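Long-range contact in transglutaminase-like enzymes, putative cysteine protease (Cytophaga hutchinsonii, PDB 3ISR), which is probably a cysteine protease or related hydrolase of the transglutaminase-like superfamily: residues B[225-238]-B[279-293]. Residues are numbered along the deposited sequence; the frame is centred on the assembly and turned at random.
Sequences NWIIFDATRLVPLN and PFWYDKNSLKGLSFQ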
loop_
_atom_site.group_PDB
_atom_site.type_symbol
_atom_site.label_atom_id
_atom_site.label_comp_id
_atom_site.label_asym_id
_atom_site.label_seq_id
_atom_site.Cartn_x
_atom_site.Cartn_y
_atom_site.Cartn_z
ATOM N N ASN B 225 -2.379 -25.786 23.546
ATOM C CA ASN B 225 -2.047 -24.742 24.500
ATOM C C ASN B 225 -1.646 -23.471 23.802
ATOM O O ASN B 225 -0.959 -23.529 22.792
ATOM C CB ASN B 225 -0.876 -25.185 25.377
ATOM C CG ASN B 225 -1.207 -26.417 26.196
ATOM O OD1 ASN B 225 -0.594 -27.467 26.027
ATOM N ND2 ASN B 225 -2.189 -26.299 27.078
ATOM N N TRP B 226 -2.016 -22.327 24.378
ATOM C CA TRP B 226 -1.511 -21.035 23.898
ATOM C C TRP B 226 -0.095 -20.849 24.455
ATOM O O TRP B 226 0.094 -20.819 25.680
ATOM C CB TRP B 226 -2.428 -19.894 24.352
ATOM C CG TRP B 226 -3.713 -19.874 23.644
ATOM C CD1 TRP B 226 -4.924 -20.294 24.120
ATOM C CD2 TRP B 226 -3.939 -19.432 22.291
ATOM N NE1 TRP B 226 -5.895 -20.133 23.146
ATOM C CE2 TRP B 226 -5.314 -19.605 22.019
ATOM C CE3 TRP B 226 -3.108 -18.899 21.293
ATOM C CZ2 TRP B 226 -5.892 -19.251 20.781
ATOM C CZ3 TRP B 226 -3.684 -18.554 20.045
ATOM C CH2 TRP B 226 -5.058 -18.739 19.809
ATOM N N ILE B 227 0.894 -20.791 23.563
ATOM C CA ILE B 227 2.280 -20.689 23.961
ATOM C C ILE B 227 2.715 -19.264 23.649
ATOM O O ILE B 227 2.528 -18.803 22.527
ATOM C CB ILE B 227 3.182 -21.658 23.169
ATOM C CG1 ILE B 227 2.701 -23.128 23.282
ATOM C CG2 ILE B 227 4.652 -21.518 23.609
ATOM C CD1 ILE B 227 2.644 -23.707 24.723
ATOM N N ILE B 228 3.326 -18.602 24.625
ATOM C CA ILE B 228 3.727 -17.210 24.469
ATOM C C ILE B 228 5.083 -17.026 23.784
ATOM O O ILE B 228 6.022 -17.801 24.008
ATOM C CB ILE B 228 3.679 -16.461 25.829
ATOM C CG1 ILE B 228 3.680 -14.938 25.576
ATOM C CG2 ILE B 228 4.812 -16.900 26.758
ATOM C CD1 ILE B 228 2.853 -14.153 26.578
ATOM N N PHE B 229 5.188 -15.989 22.951
ATOM C CA PHE B 229 6.422 -15.692 22.206
ATOM C C PHE B 229 6.610 -14.185 22.161
ATOM O O PHE B 229 5.637 -13.448 22.123
ATOM C CB PHE B 229 6.327 -16.182 20.764
ATOM C CG PHE B 229 6.317 -17.675 20.628
ATOM C CD1 PHE B 229 7.499 -18.373 20.416
ATOM C CD2 PHE B 229 5.117 -18.382 20.706
ATOM C CE1 PHE B 229 7.491 -19.779 20.288
ATOM C CE2 PHE B 229 5.095 -19.781 20.596
ATOM C CZ PHE B 229 6.283 -20.478 20.384
ATOM N N ASP B 230 7.853 -13.722 22.125
ATOM C CA ASP B 230 8.097 -12.282 22.092
ATOM C C ASP B 230 9.343 -12.023 21.281
ATOM O O ASP B 230 10.450 -12.174 21.781
ATOM C CB ASP B 230 8.250 -11.723 23.521
ATOM C CG ASP B 230 8.605 -10.248 23.552
ATOM O OD1 ASP B 230 8.602 -9.572 22.507
ATOM O OD2 ASP B 230 8.922 -9.742 24.652
ATOM N N ALA B 231 9.152 -11.624 20.028
ATOM C CA ALA B 231 10.258 -11.406 19.115
ATOM C C ALA B 231 11.121 -10.202 19.456
ATOM O O ALA B 231 12.202 -10.067 18.881
ATOM C CB ALA B 231 9.764 -11.321 17.662
ATOM N N THR B 232 10.689 -9.342 20.382
ATOM C CA THR B 232 11.566 -8.221 20.792
ATOM C C THR B 232 12.710 -8.695 21.677
ATOM O O THR B 232 13.739 -8.029 21.772
ATOM C CB THR B 232 10.833 -7.085 21.570
ATOM O OG1 THR B 232 10.412 -7.567 22.855
ATOM C CG2 THR B 232 9.637 -6.539 20.773
ATOM N N ARG B 233 12.500 -9.830 22.340
ATOM C CA ARG B 233 13.394 -10.353 23.383
ATOM C C ARG B 233 13.669 -9.371 24.526
ATOM O O ARG B 233 14.710 -9.459 25.174
ATOM C CB ARG B 233 14.722 -10.821 22.787
ATOM C CG ARG B 233 14.586 -12.015 21.884
ATOM C CD ARG B 233 15.952 -12.421 21.363
ATOM N NE ARG B 233 15.842 -13.503 20.396
ATOM C CZ ARG B 233 16.864 -14.025 19.729
ATOM N NH1 ARG B 233 16.643 -15.005 18.860
ATOM N NH2 ARG B 233 18.101 -13.569 19.924
ATOM N N LEU B 234 12.756 -8.435 24.773
ATOM C CA LEU B 234 13.013 -7.421 25.793
ATOM C C LEU B 234 12.757 -7.870 27.232
ATOM O O LEU B 234 13.334 -7.299 28.151
ATOM C CB LEU B 234 12.212 -6.151 25.518
ATOM C CG LEU B 234 12.727 -5.262 24.383
ATOM C CD1 LEU B 234 11.642 -4.301 23.984
ATOM C CD2 LEU B 234 13.999 -4.499 24.787
ATOM N N VAL B 235 11.887 -8.861 27.425
ATOM C CA VAL B 235 11.431 -9.199 28.772
ATOM C C VAL B 235 11.474 -10.693 29.065
ATOM O O VAL B 235 11.261 -11.501 28.160
ATOM C CB VAL B 235 10.004 -8.650 29.044
ATOM C CG1 VAL B 235 9.909 -7.176 28.666
ATOM C CG2 VAL B 235 8.940 -9.432 28.281
ATOM N N PRO B 236 11.735 -11.071 30.333
ATOM C CA PRO B 236 11.580 -12.482 30.689
ATOM C C PRO B 236 10.112 -12.872 30.563
ATOM O O PRO B 236 9.237 -12.131 31.035
ATOM C CB PRO B 236 12.050 -12.530 32.160
ATOM C CG PRO B 236 11.792 -11.157 32.681
ATOM C CD PRO B 236 12.079 -10.241 31.508
ATOM N N LEU B 237 9.833 -13.995 29.900
ATOM C CA LEU B 237 8.457 -14.333 29.561
ATOM C C LEU B 237 7.613 -14.570 30.810
ATOM O O LEU B 237 6.408 -14.311 30.798
ATOM C CB LEU B 237 8.390 -15.555 28.633
ATOM C CG LEU B 237 9.181 -15.426 27.328
ATOM C CD1 LEU B 237 9.143 -16.734 26.562
ATOM C CD2 LEU B 237 8.634 -14.279 26.497
ATOM N N ASN B 238 8.249 -15.031 31.887
ATOM C CA ASN B 238 7.527 -15.303 33.120
ATOM C C ASN B 238 7.308 -14.062 33.972
ATOM O O ASN B 238 6.731 -14.158 35.059
ATOM C CB ASN B 238 8.209 -16.417 33.949
ATOM C CG ASN B 238 9.667 -16.110 34.301
ATOM O OD1 ASN B 238 10.331 -15.288 33.666
ATOM N ND2 ASN B 238 10.181 -16.823 35.281
ATOM N N PRO B 279 14.438 -15.486 35.781
ATOM C CA PRO B 279 13.883 -15.199 34.446
ATOM C C PRO B 279 13.863 -16.414 33.535
ATOM O O PRO B 279 14.819 -17.196 33.509
ATOM C CB PRO B 279 14.819 -14.117 33.883
ATOM C CG PRO B 279 16.058 -14.186 34.720
ATOM C CD PRO B 279 15.642 -14.678 36.063
ATOM N N PHE B 280 12.765 -16.567 32.801
ATOM C CA PHE B 280 12.633 -17.644 31.833
ATOM C C PHE B 280 12.825 -17.070 30.435
ATOM O O PHE B 280 12.154 -16.107 30.063
ATOM C CB PHE B 280 11.250 -18.294 31.933
ATOM C CG PHE B 280 11.057 -19.434 30.982
ATOM C CD1 PHE B 280 11.214 -20.745 31.412
ATOM C CD2 PHE B 280 10.728 -19.196 29.647
ATOM C CE1 PHE B 280 11.046 -21.795 30.526
ATOM C CE2 PHE B 280 10.556 -20.238 28.758
ATOM C CZ PHE B 280 10.708 -21.539 29.189
ATOM N N TRP B 281 13.735 -17.667 29.666
ATOM C CA TRP B 281 13.920 -17.292 28.261
ATOM C C TRP B 281 13.938 -18.558 27.428
ATOM O O TRP B 281 14.387 -19.594 27.910
ATOM C CB TRP B 281 15.267 -16.604 28.082
ATOM C CG TRP B 281 15.465 -15.342 28.878
ATOM C CD1 TRP B 281 16.066 -15.226 30.104
ATOM C CD2 TRP B 281 15.091 -14.012 28.484
ATOM N NE1 TRP B 281 16.085 -13.907 30.499
ATOM C CE2 TRP B 281 15.497 -13.140 29.524
ATOM C CE3 TRP B 281 14.459 -13.471 27.349
ATOM C CZ2 TRP B 281 15.283 -11.752 29.471
ATOM C CZ3 TRP B 281 14.244 -12.085 27.296
ATOM C CH2 TRP B 281 14.662 -11.247 28.352
ATOM N N TYR B 282 13.488 -18.489 26.175
ATOM C CA TYR B 282 13.665 -19.635 25.280
ATOM C C TYR B 282 15.101 -19.708 24.765
ATOM O O TYR B 282 15.800 -18.697 24.659
ATOM C CB TYR B 282 12.732 -19.569 24.055
ATOM C CG TYR B 282 11.251 -19.669 24.345
ATOM C CD1 TYR B 282 10.750 -20.602 25.260
ATOM C CD2 TYR B 282 10.343 -18.851 23.673
ATOM C CE1 TYR B 282 9.380 -20.691 25.506
ATOM C CE2 TYR B 282 8.981 -18.946 23.905
ATOM C CZ TYR B 282 8.505 -19.861 24.834
ATOM O OH TYR B 282 7.154 -19.960 25.084
ATOM N N ASP B 283 15.523 -20.918 24.431
ATOM C CA ASP B 283 16.732 -21.130 23.652
ATOM C C ASP B 283 16.317 -22.058 22.518
ATOM O O ASP B 283 15.602 -23.038 22.759
ATOM C CB ASP B 283 17.827 -21.757 24.515
ATOM N N LYS B 284 16.742 -21.748 21.289
ATOM C CA LYS B 284 16.339 -22.525 20.101
ATOM C C LYS B 284 16.465 -24.045 20.292
ATOM O O LYS B 284 15.795 -24.831 19.594
ATOM C CB LYS B 284 17.124 -22.078 18.860
ATOM N N ASN B 285 17.311 -24.428 21.256
ATOM C CA ASN B 285 17.674 -25.821 21.542
ATOM C C ASN B 285 16.955 -26.449 22.749
ATOM O O ASN B 285 17.365 -27.496 23.256
ATOM C CB ASN B 285 19.190 -25.917 21.720
ATOM C CG ASN B 285 19.949 -25.514 20.468
ATOM O OD1 ASN B 285 19.813 -26.139 19.413
ATOM N ND2 ASN B 285 20.758 -24.464 20.580
ATOM N N SER B 286 15.893 -25.797 23.212
ATOM C CA SER B 286 15.002 -26.376 24.213
ATOM C C SER B 286 13.618 -26.415 23.603
ATOM O O SER B 286 13.086 -25.377 23.201
ATOM C CB SER B 286 14.989 -25.539 25.502
ATOM O OG SER B 286 16.056 -25.909 26.356
ATOM N N LEU B 287 13.040 -27.604 23.509
ATOM C CA LEU B 287 11.699 -27.728 22.971
ATOM C C LEU B 287 10.674 -27.611 24.098
ATOM O O LEU B 287 9.989 -28.577 24.444
ATOM C CB LEU B 287 11.549 -29.025 22.172
ATOM C CG LEU B 287 11.964 -29.032 20.689
ATOM C CD1 LEU B 287 10.760 -28.789 19.783
ATOM C CD2 LEU B 287 13.096 -28.051 20.362
ATOM N N LYS B 288 10.592 -26.409 24.667
ATOM C CA LYS B 288 9.714 -26.127 25.799
ATOM C C LYS B 288 8.902 -24.867 25.509
ATOM O O LYS B 288 9.435 -23.898 24.989
ATOM C CB LYS B 288 10.546 -25.936 27.070
ATOM N N GLY B 289 7.617 -24.891 25.840
ATOM C CA GLY B 289 6.753 -23.732 25.644
ATOM C C GLY B 289 6.201 -23.211 26.960
ATOM O O GLY B 289 5.713 -23.992 27.789
ATOM N N LEU B 290 6.277 -21.895 27.165
ATOM C CA LEU B 290 5.644 -21.294 28.335
ATOM C C LEU B 290 4.192 -20.930 28.030
ATOM O O LEU B 290 3.896 -20.326 27.005
ATOM C CB LEU B 290 6.414 -20.056 28.803
ATOM C CG LEU B 290 6.025 -19.522 30.190
ATOM C CD1 LEU B 290 7.226 -18.917 30.848
ATOM C CD2 LEU B 290 4.874 -18.504 30.087
ATOM N N SER B 291 3.293 -21.271 28.952
ATOM C CA SER B 291 1.861 -21.027 28.770
ATOM C C SER B 291 1.239 -20.502 30.050
ATOM O O SER B 291 1.438 -21.084 31.137
ATOM C CB SER B 291 1.160 -22.319 28.366
ATOM O OG SER B 291 -0.240 -22.116 28.178
ATOM N N PHE B 292 0.484 -19.413 29.928
ATOM C CA PHE B 292 -0.248 -18.855 31.055
ATOM C C PHE B 292 -1.603 -19.542 31.309
ATOM O O PHE B 292 -2.599 -19.270 30.644
ATOM C CB PHE B 292 -0.351 -17.329 30.931
ATOM C CG PHE B 292 0.976 -16.638 31.104
ATOM C CD1 PHE B 292 1.584 -16.583 32.359
ATOM C CD2 PHE B 292 1.637 -16.067 30.012
ATOM C CE1 PHE B 292 2.820 -15.956 32.526
ATOM C CE2 PHE B 292 2.870 -15.446 30.181
ATOM C CZ PHE B 292 3.461 -15.394 31.435
ATOM N N GLN B 293 -1.597 -20.456 32.287
ATOM C CA GLN B 293 -2.774 -21.245 32.690
ATOM C C GLN B 293 -2.466 -22.012 33.974
ATOM O O GLN B 293 -1.297 -22.182 34.328
ATOM C CB GLN B 293 -3.184 -22.229 31.595
ATOM C CG GLN B 293 -2.013 -22.995 31.005
ATOM C CD GLN B 293 -2.445 -24.192 30.184
ATOM O OE1 GLN B 293 -3.097 -25.119 30.690
ATOM N NE2 GLN B 293 -2.068 -24.191 28.913
HETATM O O HOH W 1 0.380 -18.488 27.245
#
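Strands 225-229 and 288-291 meet almost at a right angle, their axes 99° apart and 4.9 Å from each other at the closest point. One straight backbone bond joins them, from Ile228 N to Leu290 O (3.0 Å). Further along, Leu237 N donates to Phe280 O. Ser291 OG donates to Trp226 O, and a water links that same carbonyl to Phe292 N.

Tyr282 points from 279-293 toward the other segment. Its OH donates to Ile228 O in the carbonyl plane (2.7 Å) and accepts from Leu290 N, so two bonds grip the hydroxyl, with both partners in the plane of the ring. Leu237 CD1 sits over one ring face, 3.7 Å from the centroid. Strand 225-229 borders the antiparallel sheet of the transglutaminase-like domain, whereas 288-291 pairs with strand 78-96 of a second sheet, so the contact joins the two sheets. A phenylalanine in place of Tyr282 would probably leave Ile228 O and Leu290 N without this shared partner.

Trp281 lays its six-membered ring against Pro236, with Pro236 CA 4.0 Å from the centroid. Asn238 has CG between its backbone N and carbonyl carbon (chi1 57°), which brings OD1 within 2.9 Å of Phe280 N, which donates from above the plane of the Asn238 side-chain amide. Its ND2 hydrogen-bonds to Thr278 O and Tyr92 OH, outside the two segments. Ile228 CG2 packs on Leu290 CD2 (3.7 Å), and Ile228 CD1 meets the edge of the Phe292 ring.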